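Local coordinates for gluconate kinase (Lactobacillus acidophilus, PDB 3LL3), which binds ATP and probably phosphorylates a sugar or sugar acid such as gluconate, as a member of the FGGY family of carbohydrate kinases, at residues R410-C413 with A414-N418; L197-K201 with E202-K206; C479-R482 with N483-A487; F303-R307 with Q308-D312. All coordinates share one frame; numbering follows the deposited sequence.

Overall arrangement
Contacts 1 and 4 both belong to the C-terminal half of the FGGY kinase. Contact 4 touches the bound ATP through Phe303 and Asn304 of the nucleotide pocket, while contact 1 lies nearby without touching it, the side chain of Arg410 being about 9 Å from the nucleotide. The nearest atoms of contacts 1 and 4 are about 9 Å apart, and helix 365-388 packs against both. Contact 3, on the last helix, is centred about 24 Å from contact 4, and both touch the second subunit. Helix 465-485, which carries contact 3, also packs against contact 1 through Tyr471. Contact 2 belongs to the N-terminal half, about 45 Å from contact 1 between centres, away from the ligand pockets.

Contact 1: residues R410-C413 with A414-N418; sequences RQLC and ANIFN
Asn415 and Ile416 pack one helical turn beyond Gln411 and Leu412 on helix 407-417, the helix of a beta-alpha-beta unit between strands 396-400 and 421-424. Four successive i to i+4 bonds satisfy the backbone: Ala414 N to Arg410 O, Asn415 N to Gln411 O, Ile416 N to Leu412 O and Phe417 N to Cys413 O, the last at 2.8 Å. Asn418, with positive phi, leaves the helix; its N makes a weak bond to Ala414 O.

With chi1 of -65° placing CG beside the backbone N, Asn415 folds its amide back over the preceding turn, and CG comes within 3.1 Å of Gln411 O. Both ends of this buried amide find partners beyond the helix: OD1 accepts from Asn464 N and ND2 donates to Glu467 OE1. Replacing Asn415 by alanine is likely to leave Asn464 N and the Glu467 carboxylate without these mates and weaken the tie to the start of helix 465-485. Arg410 points away from the following turn, its NE bonded to Leu404 O and its NH1 to Tyr461 OH.

On the apolar side Leu412 and Ile416 meet Ile377 of helix 365-388, and the Phe417 ring is edge-to-face with Tyr381. Cys413 O lies near the plane of the Phe417 ring at its edge, 3.3 Å from CD2. Leu412 CD2 and Ile416 CD1, modelled 3.3 Å apart, are closer than usual contact, a doubtful detail.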
# COMPACT_ATOMS: atom_id res chain seq x y z
N ARG A 410 -6.17 17.44 15.91
CA ARG A 410 -6.89 18.68 15.68
C ARG A 410 -6.09 19.60 14.78
O ARG A 410 -6.61 20.16 13.82
CB ARG A 410 -7.23 19.36 17.01
CG ARG A 410 -8.30 18.62 17.78
CD ARG A 410 -8.37 19.06 19.23
NE ARG A 410 -9.47 18.40 19.92
CZ ARG A 410 -9.86 18.70 21.16
NH1 ARG A 410 -9.21 19.65 21.84
NH2 ARG A 410 -10.88 18.06 21.72
N GLN A 411 -4.80 19.74 15.09
CA GLN A 411 -3.94 20.64 14.33
C GLN A 411 -3.70 20.12 12.93
O GLN A 411 -3.62 20.89 11.95
CB GLN A 411 -2.59 20.84 15.06
CG GLN A 411 -1.72 21.88 14.38
CD GLN A 411 -2.35 23.26 14.41
OE1 GLN A 411 -2.45 23.94 13.38
NE2 GLN A 411 -2.79 23.68 15.58
N LEU A 412 -3.55 18.80 12.83
CA LEU A 412 -3.36 18.18 11.53
C LEU A 412 -4.57 18.45 10.62
O LEU A 412 -4.43 18.74 9.43
CB LEU A 412 -3.17 16.67 11.72
CG LEU A 412 -2.02 16.09 10.94
CD1 LEU A 412 -1.72 14.67 11.38
CD2 LEU A 412 -2.38 16.12 9.49
N CYS A 413 -5.77 18.38 11.19
CA CYS A 413 -6.98 18.69 10.42
C CYS A 413 -6.94 20.12 9.94
O CYS A 413 -7.22 20.41 8.78
CB CYS A 413 -8.24 18.49 11.27
SG CYS A 413 -8.70 16.76 11.54
N ALA A 414 -6.59 21.02 10.85
CA ALA A 414 -6.45 22.44 10.51
C ALA A 414 -5.46 22.62 9.35
O ALA A 414 -5.73 23.37 8.41
CB ALA A 414 -5.97 23.22 11.72
N ASN A 415 -4.32 21.95 9.45
CA ASN A 415 -3.28 22.05 8.42
C ASN A 415 -3.67 21.46 7.05
O ASN A 415 -3.30 22.02 6.01
CB ASN A 415 -2.00 21.40 8.93
CG ASN A 415 -1.40 22.14 10.12
OD1 ASN A 415 -1.82 23.26 10.43
ND2 ASN A 415 -0.43 21.53 10.78
N ILE A 416 -4.41 20.35 7.05
CA ILE A 416 -4.89 19.72 5.82
C ILE A 416 -6.08 20.45 5.21
O ILE A 416 -6.09 20.74 4.01
CB ILE A 416 -5.22 18.23 6.05
CG1 ILE A 416 -3.91 17.44 6.20
CG2 ILE A 416 -6.07 17.68 4.91
CD1 ILE A 416 -4.13 16.01 6.66
N PHE A 417 -7.09 20.75 6.03
CA PHE A 417 -8.24 21.53 5.56
C PHE A 417 -7.87 22.99 5.26
O PHE A 417 -8.52 23.65 4.44
CB PHE A 417 -9.41 21.48 6.57
CG PHE A 417 -10.20 20.19 6.55
CD1 PHE A 417 -11.53 20.18 6.15
CD2 PHE A 417 -9.62 18.98 6.94
CE1 PHE A 417 -12.28 18.99 6.14
CE2 PHE A 417 -10.35 17.80 6.94
CZ PHE A 417 -11.68 17.79 6.52
N ASN A 418 -6.83 23.50 5.91
CA ASN A 418 -6.42 24.90 5.75
C ASN A 418 -7.55 25.88 6.09
O ASN A 418 -7.73 26.90 5.42
CB ASN A 418 -5.91 25.20 4.35
CG ASN A 418 -5.00 26.44 4.31
OD1 ASN A 418 -4.51 26.88 5.35
ND2 ASN A 418 -4.78 26.99 3.13

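Contact 2: residues L197-K201 with E202-K206; sequences LKIKK and EQLPK
Gln203 sets CG anti to its carbonyl carbon (chi1 -72°) and runs extended beyond it, which carries its amide back to the backbone of Ile199 and Lys200. There Gln203 OE1 accepts from Lys200 N at 2.6 Å, the N-H pointing almost straight at it (174°) and lying in the carbonyl plane of the amide. The return bond, Gln203 N to Lys200 O at 2.7 Å, comes from above the carbonyl plane, and the two together close a small ring. A water adds a second donor to OE1; another accepts from NE2 and donates to Lys198 O, while NE2 also binds Ala151 O.

This turn follows helix 191-197, which ends in a Schellman motif with Lys198 as the C-prime residue; a short 3-10 segment, with Leu204 N bonded to Lys201 O, then leads toward strand 206-208. Ile199 CG2 rests 4.1 Å from Leu204 CG, and both side chains pack on Trp154 of strand 153-155 and on Leu194. On the exposed side, Glu202 bends at chi2, and its OE2 forms a 3.2 Å salt bridge with Lys201 NZ; OE2 is modelled too close to Lys201 CE, however, and the exact geometry is doubtful. A water donates to Glu202 OE1.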
# COMPACT_ATOMS: atom_id res chain seq x y z
N LEU A 197 -42.77 2.40 -6.84
CA LEU A 197 -42.78 1.62 -5.60
C LEU A 197 -44.07 0.85 -5.40
O LEU A 197 -44.10 -0.17 -4.71
CB LEU A 197 -42.58 2.55 -4.41
CG LEU A 197 -41.19 2.71 -3.80
CD1 LEU A 197 -40.17 2.05 -4.63
CD2 LEU A 197 -40.87 4.18 -3.57
N LYS A 198 -45.15 1.36 -5.99
CA LYS A 198 -46.49 0.83 -5.77
C LYS A 198 -46.88 1.05 -4.31
O LYS A 198 -47.52 0.21 -3.65
CB LYS A 198 -46.55 -0.64 -6.19
CG LYS A 198 -46.18 -0.80 -7.67
CD LYS A 198 -45.97 -2.25 -8.04
CE LYS A 198 -45.64 -2.42 -9.51
NZ LYS A 198 -45.59 -3.86 -9.83
N ILE A 199 -46.48 2.22 -3.82
CA ILE A 199 -46.79 2.67 -2.48
C ILE A 199 -47.69 3.89 -2.61
O ILE A 199 -47.50 4.73 -3.50
CB ILE A 199 -45.51 3.08 -1.72
CG1 ILE A 199 -44.61 1.86 -1.48
CG2 ILE A 199 -45.82 3.79 -0.42
CD1 ILE A 199 -45.33 0.69 -0.85
N LYS A 200 -48.69 3.99 -1.73
CA LYS A 200 -49.53 5.17 -1.68
C LYS A 200 -49.07 6.09 -0.55
O LYS A 200 -48.56 5.64 0.47
CB LYS A 200 -50.99 4.77 -1.46
CG LYS A 200 -51.55 3.89 -2.57
CD LYS A 200 -51.45 4.59 -3.91
CE LYS A 200 -52.70 5.42 -4.21
NZ LYS A 200 -52.53 6.22 -5.47
N LYS A 201 -49.27 7.38 -0.78
CA LYS A 201 -48.97 8.42 0.20
C LYS A 201 -49.56 8.07 1.58
O LYS A 201 -48.95 8.32 2.61
CB LYS A 201 -49.48 9.75 -0.35
CG LYS A 201 -50.03 10.74 0.63
CD LYS A 201 -50.88 11.78 -0.11
CE LYS A 201 -52.34 11.38 -0.10
NZ LYS A 201 -53.15 11.99 -1.20
N GLU A 202 -50.75 7.45 1.58
CA GLU A 202 -51.39 7.02 2.81
C GLU A 202 -50.63 5.91 3.53
O GLU A 202 -50.93 5.61 4.68
CB GLU A 202 -52.84 6.56 2.53
CG GLU A 202 -53.80 7.70 2.15
CD GLU A 202 -53.59 8.21 0.73
OE1 GLU A 202 -53.01 7.47 -0.10
OE2 GLU A 202 -54.02 9.35 0.44
N GLN A 203 -49.67 5.27 2.87
CA GLN A 203 -48.90 4.21 3.52
C GLN A 203 -47.64 4.74 4.18
O GLN A 203 -46.84 3.98 4.72
CB GLN A 203 -48.52 3.14 2.51
CG GLN A 203 -49.67 2.27 2.06
CD GLN A 203 -49.28 1.44 0.87
OE1 GLN A 203 -49.16 1.96 -0.24
NE2 GLN A 203 -49.06 0.15 1.09
N LEU A 204 -47.46 6.06 4.12
CA LEU A 204 -46.29 6.72 4.72
C LEU A 204 -46.72 7.73 5.77
O LEU A 204 -47.81 8.30 5.68
CB LEU A 204 -45.48 7.42 3.63
CG LEU A 204 -44.96 6.49 2.55
CD1 LEU A 204 -44.42 7.30 1.39
CD2 LEU A 204 -43.90 5.54 3.14
N PRO A 205 -45.84 8.00 6.75
CA PRO A 205 -46.23 9.00 7.75
C PRO A 205 -46.50 10.34 7.09
O PRO A 205 -45.94 10.60 6.02
CB PRO A 205 -44.98 9.11 8.63
CG PRO A 205 -44.15 7.89 8.33
CD PRO A 205 -44.45 7.55 6.91
N LYS A 206 -47.31 11.19 7.70
CA LYS A 206 -47.40 12.58 7.27
C LYS A 206 -46.11 13.31 7.64
O LYS A 206 -45.43 12.94 8.60
CB LYS A 206 -48.60 13.26 7.91
CG LYS A 206 -49.91 12.95 7.20
CD LYS A 206 -51.12 13.33 8.03
CE LYS A 206 -52.39 13.35 7.17
NZ LYS A 206 -52.37 14.49 6.21
O HOH W 1 -47.92 -1.40 -1.14
O HOH W 2 -50.61 0.54 -2.39
O HOH W 3 -47.82 10.56 3.78
O HOH W 4 -53.10 8.74 -2.36

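Contact 3: residues C479-R482 with N483-A487; sequences CEIR and NALAA
Arg482 NH1 donates to Asn483 OD1 at 2.8 Å, a fairly straight bond (160°) between neighbours on helix 465-485. The oxygen sits at the edge of the guanidinium, close to its plane, whereas the donor is tilted from the plane of the amide carbonyl. The two side chains run side by side and point the same way. Arg482 starts with CG anti to its backbone N (chi1 158°), then bends at chi2 and chi3 to turn the guanidinium back along the helix, where one face lies over Cys479 CA. Its NH2 forms a salt bridge with Asp382 of helix 365-388, and the group is thereby held at two of its nitrogens.

Around this pair the helical backbone bonds continue, with Ala484 N bonded to Glu480 O. They lengthen toward the end: Asn483 N lies 2.9 Å from Cys479 O. Leu485 N is 3.2 Å from Ile481 O. Leu485 N also makes a weak bond to Arg482 O.

The apolar side is looser across the turn, Ile481 CG2 standing 4.3 Å from Leu485 CD1. Both residues lie on Leu337 of strand 335-337, and Ile481 also meets Val357 of strand 354-359. Beyond them comes the second subunit: Leu485 packs on its own counterpart, Leu485 of that subunit, and Ile481 on Phe492 of that subunit. This end of the last helix thus combines a salt-bridged link to helix 365-388, through Arg482, with largely apolar contacts to the second subunit.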
# COMPACT_ATOMS: atom_id res chain seq x y z
N CYS A 479 -4.57 12.05 -4.29
CA CYS A 479 -5.62 11.89 -5.29
C CYS A 479 -5.13 11.11 -6.52
O CYS A 479 -5.91 10.40 -7.16
CB CYS A 479 -6.18 13.24 -5.71
SG CYS A 479 -7.04 14.09 -4.37
N GLU A 480 -3.86 11.27 -6.85
CA GLU A 480 -3.28 10.52 -7.97
C GLU A 480 -3.30 9.03 -7.66
O GLU A 480 -3.69 8.23 -8.51
CB GLU A 480 -1.86 10.98 -8.27
CG GLU A 480 -1.82 12.25 -9.11
CD GLU A 480 -2.26 12.01 -10.55
OE1 GLU A 480 -1.79 11.02 -11.15
OE2 GLU A 480 -3.09 12.81 -11.06
N ILE A 481 -2.90 8.65 -6.44
CA ILE A 481 -2.84 7.24 -6.06
C ILE A 481 -4.25 6.64 -5.96
O ILE A 481 -4.51 5.53 -6.41
CB ILE A 481 -2.07 7.05 -4.74
CG1 ILE A 481 -0.66 7.65 -4.84
CG2 ILE A 481 -2.00 5.58 -4.35
CD1 ILE A 481 0.12 7.26 -6.08
N ARG A 482 -5.17 7.40 -5.39
CA ARG A 482 -6.57 6.98 -5.35
C ARG A 482 -7.12 6.75 -6.75
O ARG A 482 -7.77 5.71 -7.02
CB ARG A 482 -7.41 8.00 -4.57
CG ARG A 482 -8.87 7.98 -4.86
CD ARG A 482 -9.21 9.13 -5.81
NE ARG A 482 -9.75 10.24 -5.07
CZ ARG A 482 -9.81 11.50 -5.51
NH1 ARG A 482 -9.36 11.83 -6.71
NH2 ARG A 482 -10.34 12.42 -4.73
N ASN A 483 -6.85 7.69 -7.65
CA ASN A 483 -7.29 7.56 -9.03
C ASN A 483 -6.69 6.32 -9.69
O ASN A 483 -7.37 5.61 -10.44
CB ASN A 483 -6.93 8.81 -9.84
CG ASN A 483 -7.74 10.04 -9.43
OD1 ASN A 483 -8.76 9.94 -8.73
ND2 ASN A 483 -7.28 11.21 -9.87
N ALA A 484 -5.42 6.07 -9.42
CA ALA A 484 -4.71 4.98 -10.11
C ALA A 484 -5.31 3.64 -9.75
O ALA A 484 -5.38 2.73 -10.57
CB ALA A 484 -3.22 5.00 -9.77
N LEU A 485 -5.78 3.53 -8.51
CA LEU A 485 -6.30 2.27 -7.98
C LEU A 485 -7.83 2.16 -8.02
O LEU A 485 -8.36 1.10 -7.74
CB LEU A 485 -5.80 2.04 -6.55
CG LEU A 485 -4.31 1.71 -6.43
CD1 LEU A 485 -3.86 1.79 -4.99
CD2 LEU A 485 -4.04 0.32 -7.02
N ALA A 486 -8.52 3.24 -8.35
CA ALA A 486 -9.99 3.27 -8.27
C ALA A 486 -10.67 2.09 -8.99
O ALA A 486 -11.62 1.52 -8.48
CB ALA A 486 -10.53 4.60 -8.78
N ALA A 487 -10.16 1.71 -10.15
CA ALA A 487 -10.79 0.63 -10.90
C ALA A 487 -10.26 -0.77 -10.56
O ALA A 487 -10.61 -1.75 -11.22
CB ALA A 487 -10.70 0.89 -12.41

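Contact 4: residues F303-R307 with Q308-D312; sequences FNWAR and QTLFD. With ATP (adenosine-5'-triphosphate), chain C.
Thr309 and Trp305, one turn apart on helix 300-311, meet at a carbonyl that accepts two hydrogen bonds: Trp305 O takes one from Thr309 N and one from Thr309 OG1, each at 2.9 Å. A chi1 of -63° swings the threonine OG1 beside its own backbone N and so back to this oxygen. Gln308 N to Asn304 O and Leu310 N to Ala306 O continue the helical pattern, which widens into a pi-type turn at 308-311. Arg307 NH1 is bonded to Glu315 O.

Among the ring contacts, Thr309 CB makes a CH-pi contact 4.1 Å from the centroid of the five-membered ring of Trp305, over its face. Trp305 NE1 binds outward, to His363 O of the second subunit, and Thr360 of that subunit packs on the indole. A leucine in place of Trp305 would probably leave that carbonyl without its donor and strip Thr309 of the aromatic face beneath it. Phe311 is in cation-pi contact with Lys365 of the same chain.

Apolar packing falls to Leu310, whose CD1 approaches Ala306 CB at 4.0 Å and Trp305 CZ3 at 4.2 Å; Leu310 and Ala306 both lean on Val372 of helix 365-388.

Nucleotide contacts gather at the start of the segment. Phe303 turns one ring face to the adenine, with CD1 3.8 Å from ATP N3, and Asn304 CB lies 3.5 Å from the ribose O2' of ATP. Thr261 N, Gly402 N and Gly300 O are among the groups that hydrogen-bond the same ATP, in a nucleotide pocket of the actin-like ATPase fold to which FGGY kinases belong.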
# COMPACT_ATOMS: atom_id res chain seq x y z
N PHE A 303 -8.02 3.95 12.53
CA PHE A 303 -6.99 4.27 13.51
C PHE A 303 -6.81 3.11 14.48
O PHE A 303 -5.70 2.72 14.81
CB PHE A 303 -7.37 5.53 14.28
CG PHE A 303 -6.42 5.88 15.39
CD1 PHE A 303 -6.63 5.42 16.67
CD2 PHE A 303 -5.29 6.65 15.13
CE1 PHE A 303 -5.75 5.73 17.70
CE2 PHE A 303 -4.41 6.98 16.15
CZ PHE A 303 -4.64 6.51 17.44
N ASN A 304 -7.93 2.56 14.94
CA ASN A 304 -7.90 1.39 15.79
C ASN A 304 -7.24 0.19 15.11
O ASN A 304 -6.39 -0.45 15.72
CB ASN A 304 -9.31 1.01 16.20
CG ASN A 304 -9.33 -0.05 17.28
OD1 ASN A 304 -9.85 -1.16 17.08
ND2 ASN A 304 -8.77 0.28 18.44
N TRP A 305 -7.62 -0.11 13.87
CA TRP A 305 -6.97 -1.20 13.13
C TRP A 305 -5.46 -1.00 13.06
O TRP A 305 -4.70 -1.94 13.30
CB TRP A 305 -7.55 -1.36 11.72
CG TRP A 305 -6.71 -2.26 10.86
CD1 TRP A 305 -6.81 -3.62 10.73
CD2 TRP A 305 -5.63 -1.86 9.99
NE1 TRP A 305 -5.86 -4.09 9.84
CE2 TRP A 305 -5.13 -3.03 9.37
CE3 TRP A 305 -5.05 -0.62 9.67
CZ2 TRP A 305 -4.07 -3.00 8.46
CZ3 TRP A 305 -3.99 -0.59 8.77
CH2 TRP A 305 -3.51 -1.78 8.17
N ALA A 306 -5.02 0.21 12.71
CA ALA A 306 -3.59 0.50 12.58
C ALA A 306 -2.85 0.36 13.91
O ALA A 306 -1.71 -0.08 13.94
CB ALA A 306 -3.36 1.88 11.99
N ARG A 307 -3.52 0.76 14.99
CA ARG A 307 -2.94 0.74 16.33
C ARG A 307 -2.64 -0.70 16.75
O ARG A 307 -1.59 -0.96 17.34
CB ARG A 307 -3.90 1.40 17.34
CG ARG A 307 -3.44 1.30 18.78
CD ARG A 307 -4.41 1.99 19.74
NE ARG A 307 -5.67 1.26 19.85
CZ ARG A 307 -5.79 0.01 20.27
NH1 ARG A 307 -4.71 -0.69 20.62
NH2 ARG A 307 -6.98 -0.57 20.33
N GLN A 308 -3.57 -1.60 16.45
CA GLN A 308 -3.42 -3.01 16.78
C GLN A 308 -2.55 -3.79 15.80
O GLN A 308 -1.96 -4.80 16.17
CB GLN A 308 -4.79 -3.70 16.78
CG GLN A 308 -5.72 -3.29 17.91
CD GLN A 308 -6.87 -4.27 18.05
OE1 GLN A 308 -7.99 -4.01 17.59
NE2 GLN A 308 -6.59 -5.43 18.65
N THR A 309 -2.48 -3.34 14.56
CA THR A 309 -1.83 -4.10 13.50
C THR A 309 -0.38 -3.66 13.30
O THR A 309 0.51 -4.50 13.20
CB THR A 309 -2.60 -3.99 12.17
OG1 THR A 309 -3.89 -4.57 12.34
CG2 THR A 309 -1.88 -4.72 11.05
N LEU A 310 -0.16 -2.35 13.27
CA LEU A 310 1.19 -1.83 13.08
C LEU A 310 2.02 -2.10 14.32
O LEU A 310 3.22 -2.28 14.22
CB LEU A 310 1.20 -0.33 12.76
CG LEU A 310 0.87 0.04 11.31
CD1 LEU A 310 -0.41 -0.64 10.94
CD2 LEU A 310 0.73 1.53 11.09
N PHE A 311 1.37 -2.14 15.49
CA PHE A 311 2.11 -2.36 16.74
C PHE A 311 1.70 -3.67 17.43
O PHE A 311 2.27 -4.73 17.20
CB PHE A 311 1.90 -1.18 17.71
CG PHE A 311 2.36 0.15 17.17
CD1 PHE A 311 1.52 0.93 16.39
CD2 PHE A 311 3.61 0.65 17.49
CE1 PHE A 311 1.93 2.16 15.92
CE2 PHE A 311 4.03 1.88 17.01
CZ PHE A 311 3.18 2.64 16.23
N ASP A 312 0.71 -3.57 18.30
CA ASP A 312 0.20 -4.72 19.04
C ASP A 312 -0.99 -4.26 19.87
O ASP A 312 -1.23 -3.06 19.99
CB ASP A 312 1.29 -5.43 19.88
CG ASP A 312 1.79 -4.60 21.06
OD1 ASP A 312 0.98 -3.98 21.79
OD2 ASP A 312 3.02 -4.60 21.30
PG ATP C . -20.55 7.65 20.12
O1G ATP C . -19.71 6.88 21.32
O2G ATP C . -20.87 9.22 20.55
O3G ATP C . -21.78 6.91 19.84
PB ATP C . -18.34 6.68 18.58
O1B ATP C . -17.76 6.94 17.06
O2B ATP C . -18.70 5.28 18.79
O3B ATP C . -19.64 7.69 18.74
PA ATP C . -16.06 8.20 19.68
O1A ATP C . -16.50 9.66 19.08
O2A ATP C . -15.53 8.29 21.04
O3A ATP C . -17.25 7.05 19.77
O5' ATP C . -14.85 7.65 18.71
C5' ATP C . -14.41 6.32 18.88
C4' ATP C . -13.05 6.19 18.23
O4' ATP C . -11.99 6.99 18.72
C3' ATP C . -12.46 4.79 17.89
O3' ATP C . -12.73 4.34 16.59
C2' ATP C . -10.96 4.89 18.34
O2' ATP C . -10.08 4.15 17.53
C1' ATP C . -10.77 6.39 18.35
N9 ATP C . -9.82 6.87 19.34
C8 ATP C . -9.79 6.60 20.66
N7 ATP C . -8.75 7.40 21.21
C5 ATP C . -8.18 8.16 20.17
C6 ATP C . -7.14 9.12 20.15
N6 ATP C . -6.48 9.49 21.39
N1 ATP C . -6.81 9.72 19.00
C2 ATP C . -7.45 9.41 17.82
N3 ATP C . -8.47 8.47 17.86
C4 ATP C . -8.82 7.86 19.03